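F420-reducing hydrogenase, subunit beta (Methanothermobacter marburgensis, PDB 4OMF) probably passes electrons from an iron-sulfur cluster through FAD to coenzyme F420, as the beta subunit of the F420-reducing hydrogenase. Local coordinates at residues L85-A88 with V89-G93; V100-P103 with C104-M107; N137-Y140 with T141-Q144; L254-L257 with A258-K262. One frame throughout, in Å; residues are numbered along the deposited sequence. Where two conformers were deposited one is given.

Contact 1: L85-A88 with V89-G93; sequences LKKA and VRQYG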
# COMPACT_ATOMS: atom_id res chain seq x y z
N LEU C 85 -1.63 15.24 -19.41
CA LEU C 85 -0.66 15.42 -20.49
C LEU C 85 -0.23 14.09 -21.11
O LEU C 85 -0.07 14.01 -22.33
CB LEU C 85 0.58 16.18 -19.99
CG LEU C 85 0.34 17.63 -19.58
CD1 LEU C 85 1.67 18.22 -19.11
CD2 LEU C 85 -0.24 18.49 -20.70
N LYS C 86 -0.04 13.04 -20.32
CA LYS C 86 0.41 11.81 -20.98
C LYS C 86 -0.74 11.10 -21.70
O LYS C 86 -0.52 10.61 -22.81
CB LYS C 86 1.09 10.81 -20.03
CG LYS C 86 1.80 9.67 -20.86
CD LYS C 86 2.13 8.46 -20.04
CE LYS C 86 3.22 8.78 -19.04
NZ LYS C 86 3.28 7.74 -17.97
N LYS C 87 -1.93 11.05 -21.12
CA LYS C 87 -3.08 10.50 -21.84
C LYS C 87 -3.22 11.20 -23.22
O LYS C 87 -3.56 10.58 -24.25
CB LYS C 87 -4.37 10.67 -21.04
CG LYS C 87 -5.59 10.01 -21.68
CD LYS C 87 -5.65 8.52 -21.34
CE LYS C 87 -6.74 7.77 -22.13
NZ LYS C 87 -8.06 8.47 -22.13
N ALA C 88 -2.96 12.50 -23.24
CA ALA C 88 -3.13 13.28 -24.45
C ALA C 88 -2.22 12.80 -25.57
O ALA C 88 -2.62 12.81 -26.73
CB ALA C 88 -2.90 14.77 -24.15
N VAL C 89 -1.04 12.30 -25.23
CA VAL C 89 -0.12 11.85 -26.29
C VAL C 89 -0.18 10.33 -26.50
O VAL C 89 0.49 9.79 -27.39
CB VAL C 89 1.33 12.29 -26.00
CG1 VAL C 89 1.42 13.85 -25.95
CG2 VAL C 89 1.87 11.66 -24.71
N ARG C 90 -0.98 9.64 -25.69
CA ARG C 90 -1.19 8.21 -25.93
C ARG C 90 -2.47 8.00 -26.72
O ARG C 90 -2.46 8.18 -27.93
CB ARG C 90 -1.17 7.43 -24.61
CG ARG C 90 0.16 7.63 -23.84
CD ARG C 90 1.36 6.98 -24.54
NE ARG C 90 2.42 6.77 -23.56
CZ ARG C 90 3.56 7.46 -23.51
NH1 ARG C 90 3.82 8.40 -24.41
NH2 ARG C 90 4.45 7.19 -22.57
N GLN C 91 -3.58 7.65 -26.06
CA GLN C 91 -4.78 7.29 -26.83
C GLN C 91 -5.35 8.45 -27.63
O GLN C 91 -6.02 8.21 -28.64
CB GLN C 91 -5.87 6.71 -25.91
CG GLN C 91 -5.57 5.29 -25.42
CD GLN C 91 -4.67 5.24 -24.19
OE1 GLN C 91 -4.26 6.27 -23.65
NE2 GLN C 91 -4.35 4.03 -23.76
N TYR C 92 -5.13 9.69 -27.22
CA TYR C 92 -5.67 10.80 -28.04
C TYR C 92 -4.84 11.02 -29.31
O TYR C 92 -5.31 11.67 -30.26
CB TYR C 92 -5.76 12.10 -27.24
CG TYR C 92 -6.90 12.13 -26.25
CD1 TYR C 92 -8.13 12.69 -26.59
CD2 TYR C 92 -6.76 11.60 -24.97
CE1 TYR C 92 -9.19 12.72 -25.69
CE2 TYR C 92 -7.81 11.63 -24.06
CZ TYR C 92 -9.01 12.19 -24.43
OH TYR C 92 -10.04 12.22 -23.52
N GLY C 93 -3.63 10.48 -29.33
CA GLY C 93 -2.81 10.45 -30.55
C GLY C 93 -2.05 11.75 -30.86
O GLY C 93 -1.48 11.89 -31.95
O HOH W 1 -9.83 10.44 -21.07
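Lys86 and Arg90 meet where the short helix 85-89 runs out into a type I beta turn, Arg90 to Gly93. The tight part is the backbone. The carbonyl oxygen Lys86 O accepts Val89 N at 3.0 Å, while Lys87 O takes Arg90 N at 3.1 Å. A weak second bond runs from Arg90 N to Lys86 O, a weak, long one from Tyr92 N to Lys87 O, so the two carbonyls hold the chain as it turns. Val89 packs on Leu122, and Ala88 rests on Leu97 and Val61 of the central sheet.

Elsewhere the long polar chains reach into the subunit interface. The methylene CG of Lys86 lies 3.8 Å above the plane of the Arg90 guanidinium, over its centre, with Lys86 NZ and Arg90 NH2 4.8 Å apart. Both of these charges find acidic side chains of another protein chain, whose backbone accepts Arg90 NE; Arg90 NH2 also bonds Arg120 O. A methionine in place of Arg90 would probably leave that backbone, an acidic group and Arg120 O without their mate, and bare the Lys86 chain.

Lys87 lies on the more exposed side. Its chain bends at chi2 (83°) and again at chi4, with CE 3.3 Å from Gln91 OE1 and CG 3.6 Å from Tyr92 CE2. Lys87 NZ and the Gln91 amide each have a stronger acidic partner on another protein chain. Lys87 NZ also gives a weak bond to a water 2.9 Å away, and that water lies 3.0 Å from Tyr92 OH, in the plane of the ring.

Contact 2: V100-P103 with C104-M107; sequences VAIP and CQTM. With SF4 (iron/sulfur cluster), chain N.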
# COMPACT_ATOMS: atom_id res chain seq x y z
N VAL C 100 -2.67 24.88 -20.61
CA VAL C 100 -2.66 26.05 -19.76
C VAL C 100 -2.30 25.58 -18.36
O VAL C 100 -2.72 24.49 -17.94
CB VAL C 100 -4.03 26.78 -19.79
CG1 VAL C 100 -5.15 25.82 -19.45
CG2 VAL C 100 -4.02 28.02 -18.85
N ALA C 101 -1.51 26.39 -17.65
CA ALA C 101 -0.98 25.98 -16.35
C ALA C 101 -0.73 27.19 -15.45
O ALA C 101 -0.22 28.19 -15.90
CB ALA C 101 0.33 25.19 -16.54
N ILE C 102 -1.09 27.08 -14.18
CA ILE C 102 -0.65 28.03 -13.16
C ILE C 102 0.85 27.76 -12.87
O ILE C 102 1.39 26.77 -13.35
CB ILE C 102 -1.53 27.92 -11.89
CG1 ILE C 102 -1.58 26.48 -11.37
CG2 ILE C 102 -2.95 28.43 -12.20
CD1 ILE C 102 -2.34 26.34 -10.03
N PRO C 103 1.53 28.66 -12.15
CA PRO C 103 3.00 28.49 -12.06
C PRO C 103 3.47 27.14 -11.50
O PRO C 103 4.41 26.58 -12.07
CB PRO C 103 3.42 29.65 -11.15
CG PRO C 103 2.42 30.76 -11.51
CD PRO C 103 1.09 29.99 -11.68
N CYS C 104 2.85 26.60 -10.46
CA CYS C 104 3.36 25.34 -9.90
C CYS C 104 3.17 24.19 -10.89
O CYS C 104 3.99 23.27 -10.94
CB CYS C 104 2.69 25.01 -8.56
SG CYS C 104 0.89 24.94 -8.65
N GLN C 105 2.10 24.22 -11.67
CA GLN C 105 1.92 23.21 -12.71
C GLN C 105 2.97 23.37 -13.79
O GLN C 105 3.50 22.38 -14.29
CB GLN C 105 0.52 23.27 -13.30
CG GLN C 105 -0.54 22.73 -12.33
CD GLN C 105 -1.95 23.04 -12.78
OE1 GLN C 105 -2.16 23.63 -13.86
NE2 GLN C 105 -2.92 22.71 -11.95
N THR C 106 3.27 24.62 -14.16
CA THR C 106 4.32 24.88 -15.13
C THR C 106 5.64 24.26 -14.63
O THR C 106 6.41 23.75 -15.41
CB THR C 106 4.45 26.40 -15.38
OG1 THR C 106 3.20 26.90 -15.87
CG2 THR C 106 5.52 26.71 -16.39
N MET C 107 5.88 24.32 -13.32
CA MET C 107 7.11 23.76 -12.77
C MET C 107 7.20 22.24 -12.90
O MET C 107 8.25 21.70 -13.27
CB MET C 107 7.25 24.16 -11.30
CG MET C 107 7.42 25.65 -11.15
SD MET C 107 7.43 26.14 -9.41
CE MET C 107 6.73 27.77 -9.53
FE1 SF4 N . 0.44 26.83 -7.27
FE2 SF4 N . 1.90 28.84 -6.35
FE3 SF4 N . -0.19 28.00 -4.92
FE4 SF4 N . -0.66 29.29 -7.24
S1 SF4 N . 0.35 30.20 -5.35
S2 SF4 N . -1.66 27.31 -6.56
S3 SF4 N . 1.13 28.68 -8.48
S4 SF4 N . 1.71 26.79 -5.34
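Gln105 reaches back from the first turn of helix 103-114 over Ala101 and Ile102, and the course of its side chain shows how a strand end and a helix start can be packed together. Its CB sits against the CB of Ala101 at 3.8 Å. One bond further, CG faces Ile102 CG1, and the amide carbon CD comes within 3.7 Å of that same Ile102 CG1, the two side chains crossing at a slant. At the tip the amide divides its work. OE1 lies over Ala101 CA at 3.6 Å, buried and with no hydrogen-bond partner in the model, whereas NE2 passes Ile102 CD1 and donates to Ser79 O. An alanine instead of Gln105 would probably leave Ser79 O without that donor and strip Ile102 CG1 of the amide packed against it.

The backbone starts the helix cleanly. Ile102, at the N-cap position, offers its O to Thr106 N at 3.0 Å; a further bond from Thr106 OG1 is doubtful, since that side chain takes two conformers. Pro103 O accepts Met107 N, while the thioether methyl of Met107 lies against the proline ring.

On the face toward the cluster, Cys104 has chi1 at 56°, its SG placed between backbone N and carbonyl carbon, and SG binds the iron atom FE1 of the cluster at 2.4 Å. Two apolar groups line the cluster beside it: Pro103 CD is 3.5 Å from S3, and Ile102 CD1 is 3.7 Å from S2. The arrangement is that of a beta-alpha-beta crossover, strand 97-101 to helix 103-114 to strand 126-132, with an iron-sulfur ligand set at the start of the helix.

Contact 3: N137-Y140 with T141-Q144; sequences NFPY and TSLQ. With FAD (flavin-adenine dinucleotide), chain R.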
# COMPACT_ATOMS: atom_id res chain seq x y z
N ASN C 137 -4.37 29.19 -4.35
CA ASN C 137 -5.52 28.40 -4.78
C ASN C 137 -6.25 27.80 -3.56
O ASN C 137 -5.68 27.71 -2.49
CB ASN C 137 -5.10 27.29 -5.76
CG ASN C 137 -6.21 26.90 -6.71
OD1 ASN C 137 -7.32 27.41 -6.61
ND2 ASN C 137 -5.91 26.02 -7.66
N PHE C 138 -7.52 27.45 -3.74
CA PHE C 138 -8.41 27.09 -2.62
C PHE C 138 -8.98 25.67 -2.73
O PHE C 138 -9.38 25.24 -3.81
CB PHE C 138 -9.60 28.07 -2.53
CG PHE C 138 -9.19 29.50 -2.31
CD1 PHE C 138 -8.92 29.96 -1.02
CD2 PHE C 138 -9.04 30.37 -3.37
CE1 PHE C 138 -8.51 31.27 -0.79
CE2 PHE C 138 -8.63 31.68 -3.15
CZ PHE C 138 -8.37 32.13 -1.86
N PRO C 139 -9.04 24.95 -1.61
CA PRO C 139 -9.85 23.73 -1.66
C PRO C 139 -11.31 24.11 -1.98
O PRO C 139 -11.74 25.24 -1.72
CB PRO C 139 -9.71 23.13 -0.26
CG PRO C 139 -8.50 23.80 0.35
CD PRO C 139 -8.40 25.16 -0.30
N TYR C 140 -12.05 23.18 -2.56
CA TYR C 140 -13.42 23.45 -2.96
C TYR C 140 -14.30 23.88 -1.77
O TYR C 140 -15.13 24.79 -1.89
CB TYR C 140 -14.03 22.23 -3.65
CG TYR C 140 -15.40 22.49 -4.27
CD1 TYR C 140 -16.56 21.89 -3.74
CD2 TYR C 140 -15.54 23.34 -5.36
CE1 TYR C 140 -17.82 22.12 -4.31
CE2 TYR C 140 -16.80 23.58 -5.94
CZ TYR C 140 -17.92 22.97 -5.40
OH TYR C 140 -19.15 23.18 -5.96
N THR C 141 -14.08 23.27 -0.61
CA THR C 141 -14.86 23.63 0.58
C THR C 141 -14.63 25.07 1.01
O THR C 141 -15.53 25.70 1.55
CB THR C 141 -14.57 22.70 1.77
OG1 THR C 141 -13.15 22.49 1.83
CG2 THR C 141 -15.29 21.37 1.61
N SER C 142 -13.42 25.59 0.77
CA SER C 142 -13.16 26.99 1.07
C SER C 142 -13.98 27.88 0.15
O SER C 142 -14.56 28.85 0.60
CB SER C 142 -11.67 27.31 0.92
OG SER C 142 -10.97 26.76 2.02
N LEU C 143 -14.05 27.54 -1.14
CA LEU C 143 -14.94 28.32 -2.02
C LEU C 143 -16.37 28.28 -1.52
O LEU C 143 -17.06 29.30 -1.50
CB LEU C 143 -14.88 27.81 -3.46
CG LEU C 143 -13.60 28.07 -4.24
CD1 LEU C 143 -13.84 27.69 -5.72
CD2 LEU C 143 -13.18 29.52 -4.11
N GLN C 144 -16.81 27.11 -1.06
CA GLN C 144 -18.16 27.00 -0.51
C GLN C 144 -18.35 27.89 0.71
O GLN C 144 -19.41 28.50 0.87
CB GLN C 144 -18.48 25.54 -0.16
CG GLN C 144 -18.82 24.70 -1.37
CD GLN C 144 -18.98 23.25 -1.01
OE1 GLN C 144 -18.18 22.71 -0.24
NE2 GLN C 144 -20.01 22.60 -1.56
PA FAD R . -9.85 32.36 -20.74
O1A FAD R . -10.94 32.76 -19.78
O2A FAD R . -9.99 32.47 -22.23
O5B FAD R . -9.48 30.84 -20.43
C5B FAD R . -9.12 30.56 -19.07
C4B FAD R . -8.27 29.29 -19.07
O4B FAD R . -7.84 29.01 -17.74
C3B FAD R . -9.10 28.10 -19.55
O3B FAD R . -8.40 27.35 -20.56
C2B FAD R . -9.25 27.25 -18.30
O2B FAD R . -9.25 25.86 -18.63
C1B FAD R . -8.04 27.63 -17.46
N9A FAD R . -8.34 27.44 -16.03
C8A FAD R . -9.40 27.96 -15.37
N7A FAD R . -9.36 27.60 -14.07
C5A FAD R . -8.25 26.84 -13.90
C6A FAD R . -7.62 26.12 -12.77
N6A FAD R . -8.18 26.12 -11.53
N1A FAD R . -6.48 25.46 -13.02
C2A FAD R . -5.92 25.41 -14.25
N3A FAD R . -6.44 26.03 -15.33
C4A FAD R . -7.58 26.74 -15.20
N1 FAD R . -4.71 36.28 -12.55
C2 FAD R . -3.94 37.32 -12.05
O2 FAD R . -3.80 38.35 -12.73
N3 FAD R . -3.37 37.19 -10.79
C4 FAD R . -3.53 36.03 -10.06
O4 FAD R . -2.97 35.94 -8.94
C4X FAD R . -4.78 35.32 -10.24
N5 FAD R . -4.98 34.14 -9.36
C5X FAD R . -5.29 32.92 -10.11
C6 FAD R . -5.42 31.77 -9.33
C7 FAD R . -5.93 30.59 -9.90
C7M FAD R . -6.07 29.33 -9.06
C8 FAD R . -6.30 30.61 -11.24
C8M FAD R . -6.87 29.41 -11.97
C9 FAD R . -6.18 31.77 -12.03
C9A FAD R . -5.76 32.97 -11.45
N10 FAD R . -5.53 34.12 -12.25
C10 FAD R . -5.18 35.33 -11.68
C1' FAD R . -5.60 34.10 -13.73
C2' FAD R . -6.92 34.51 -14.30
O2' FAD R . -7.96 34.47 -13.44
C3' FAD R . -7.13 34.03 -15.55
O3' FAD R . -7.38 32.70 -15.58
C4' FAD R . -6.19 34.52 -16.64
O4' FAD R . -6.12 35.97 -16.68
C5' FAD R . -6.60 33.97 -18.01
O5' FAD R . -7.74 34.67 -18.48
P FAD R . -8.15 34.64 -20.03
O1P FAD R . -6.89 34.96 -20.81
O2P FAD R . -9.36 35.49 -20.25
O3P FAD R . -8.47 33.06 -20.27
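At the first turn of helix 140-150, just beyond a loop that lines both the flavin and the cluster pocket, Tyr140 and Gln144 pack one turn apart. The Tyr140 ring swings out with CG anti to the backbone N (chi1 -173°), which carries it across the extended Gln144 chain at a slant. Its CE1 lies 3.5 Å from Gln144 NE2; the ring and amide planes are turned 41° from each other, so they make no parallel stack. The phenol oxygen beyond is hydrogen-bonded to Phe54 O. Beneath them the helix begins in the usual way: Gln144 N donates to Tyr140 O at 3.0 Å. Pro139, at the N-cap position, has an O that accepts two weak bonds, from Ser142 N and, at 3.3 Å, from Leu143 N.

Further back the contact is apolar. Phe138 CB rests 4.2 Å from Leu143 CD2 and 4.1 Å from Ser142 CB. Next to it Asn137 turns toward the cofactors. Its OD1 takes the backbone N-H of Phe138 at 2.9 Å and its ND2 donates to Thr77 O, two bonds that fix the rotation of the amide. Held so, the amide lies against the dimethylbenzene end of the flavin, with OD1 3.4 Å from the methyl C7M.

The segment thus belongs to the connection that leaves strand 126-132 of the central sheet, passes the cofactors and enters helix 140-150. There Ser142 OG is bonded to Tyr187 O, and the ring of Phe138 in the loop meets Phe146 of the helix edge-to-face, joining the connection to the helix it starts.

Contact 4: L254-L257 with A258-K262; sequences LEKL and AAQKK. With SF4 (iron/sulfur cluster), chain N.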
# COMPACT_ATOMS: atom_id res chain seq x y z
N LEU C 254 1.80 45.08 -11.18
CA LEU C 254 2.24 43.71 -11.41
C LEU C 254 3.55 43.45 -10.65
O LEU C 254 3.69 42.46 -9.95
CB LEU C 254 2.42 43.43 -12.91
CG LEU C 254 2.65 41.97 -13.32
CD1 LEU C 254 1.54 41.06 -12.80
CD2 LEU C 254 2.75 41.85 -14.84
N GLU C 255 4.51 44.36 -10.80
CA GLU C 255 5.79 44.20 -10.12
C GLU C 255 5.62 44.25 -8.60
O GLU C 255 6.33 43.55 -7.87
CB GLU C 255 6.77 45.27 -10.58
CG GLU C 255 7.13 45.14 -12.06
CD GLU C 255 7.88 46.34 -12.62
OE1 GLU C 255 7.70 47.46 -12.09
OE2 GLU C 255 8.63 46.17 -13.59
N LYS C 256 4.68 45.05 -8.11
CA LYS C 256 4.47 45.14 -6.67
C LYS C 256 4.01 43.79 -6.13
O LYS C 256 4.58 43.26 -5.19
CB LYS C 256 3.44 46.20 -6.31
CG LYS C 256 3.37 46.47 -4.81
CD LYS C 256 1.96 46.80 -4.35
CE LYS C 256 1.39 48.00 -5.07
NZ LYS C 256 -0.07 48.16 -4.79
N LEU C 257 2.98 43.24 -6.76
CA LEU C 257 2.41 41.96 -6.30
C LEU C 257 3.42 40.81 -6.43
O LEU C 257 3.52 39.98 -5.52
CB LEU C 257 1.13 41.65 -7.07
CG LEU C 257 0.01 42.69 -6.83
CD1 LEU C 257 -1.26 42.34 -7.57
CD2 LEU C 257 -0.28 42.82 -5.35
N ALA C 258 4.18 40.77 -7.53
CA ALA C 258 5.21 39.75 -7.72
C ALA C 258 6.28 39.82 -6.62
O ALA C 258 6.74 38.79 -6.11
CB ALA C 258 5.87 39.91 -9.13
N ALA C 259 6.66 41.04 -6.23
CA ALA C 259 7.65 41.23 -5.17
C ALA C 259 7.07 40.89 -3.80
O ALA C 259 7.76 40.32 -2.96
CB ALA C 259 8.20 42.67 -5.18
N GLN C 260 5.80 41.26 -3.57
CA GLN C 260 5.11 40.86 -2.34
C GLN C 260 5.10 39.34 -2.22
O GLN C 260 5.36 38.80 -1.14
CB GLN C 260 3.66 41.37 -2.30
CG GLN C 260 3.53 42.87 -2.02
CD GLN C 260 2.08 43.32 -1.90
OE1 GLN C 260 1.16 42.53 -2.03
NE2 GLN C 260 1.88 44.61 -1.63
N LYS C 261 4.80 38.65 -3.31
CA LYS C 261 4.68 37.18 -3.23
C LYS C 261 6.02 36.56 -2.88
O LYS C 261 6.10 35.66 -2.05
CB LYS C 261 4.14 36.59 -4.53
CG LYS C 261 3.79 35.10 -4.42
CD LYS C 261 3.29 34.55 -5.74
CE LYS C 261 2.81 33.09 -5.54
NZ LYS C 261 2.32 32.49 -6.81
N LYS C 262 7.08 37.07 -3.50
CA LYS C 262 8.42 36.52 -3.29
C LYS C 262 8.90 36.77 -1.86
O LYS C 262 9.52 35.90 -1.25
CB LYS C 262 9.42 37.10 -4.28
CG LYS C 262 9.28 36.53 -5.68
CD LYS C 262 10.30 37.15 -6.61
CE LYS C 262 10.00 36.80 -8.06
NZ LYS C 262 10.01 35.33 -8.32
FE1 SF4 N . 0.44 26.83 -7.27
FE2 SF4 N . 1.90 28.84 -6.35
FE3 SF4 N . -0.19 28.00 -4.92
FE4 SF4 N . -0.66 29.29 -7.24
S1 SF4 N . 0.35 30.20 -5.35
S2 SF4 N . -1.66 27.31 -6.56
S3 SF4 N . 1.13 28.68 -8.48
S4 SF4 N . 1.71 26.79 -5.34
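One face of the flat Gln260 amide is met by two apolar groups: Lys256 CD, 3.5 Å from NE2 and near that end of the amide, and Leu257 CD2, 3.6 Å from OE1. Lys256 and Leu257 each run side by side with Gln260 and point the same way, so a methylene and a methyl lie under a single face. Within the helix the alpha-helical ladder is regular. Ala258 N donates to Leu254 O at 3.0 Å, Gln260 N to Lys256 O at 2.8 Å, and Lys261 N to Leu257 O at 2.9 Å. Small residues, Ala258 and Ala259, hold their methyls against the carbonyl oxygens of Leu254 and Glu255.

Lys261 leaves this exposed side altogether. Every torsion of its chain is close to 180°, and the fully stretched arm delivers NZ to 3.4 Å from S1 of the cluster. There the ammonium also donates to Cys134 O and Asp197 O, which fix its position; its positive charge would be expected to offset negative charge on the cluster. Lys262 next to it is salt-bridged to Glu201. The arrangement is that of a long helix, 251-275, which brings a single lysine to an iron-sulfur site built largely by loops.

Overall arrangement
Each contact is local, within eight or nine continuous residues, so the four come strictly in series, and none encloses or crosses another. From the N terminus, contact 1 ends helix 85-89 and leads on toward strand 97-101. Contact 2 then turns that strand into helix 103-114, within the beta-alpha-beta unit, and contact 3 opens helix 140-150 after strand 126-132. Contact 4 lies far along, on helix 251-275, and closes no loop. In space the sequence folds back: contacts 2 and 3 touch, Ile102 CD1 lying 4.3 Å from Asn137 ND2, while contacts 2, 3 and 4 all reach the same cluster. Contact 1 stands apart, its centre about 36 Å from that of contact 4.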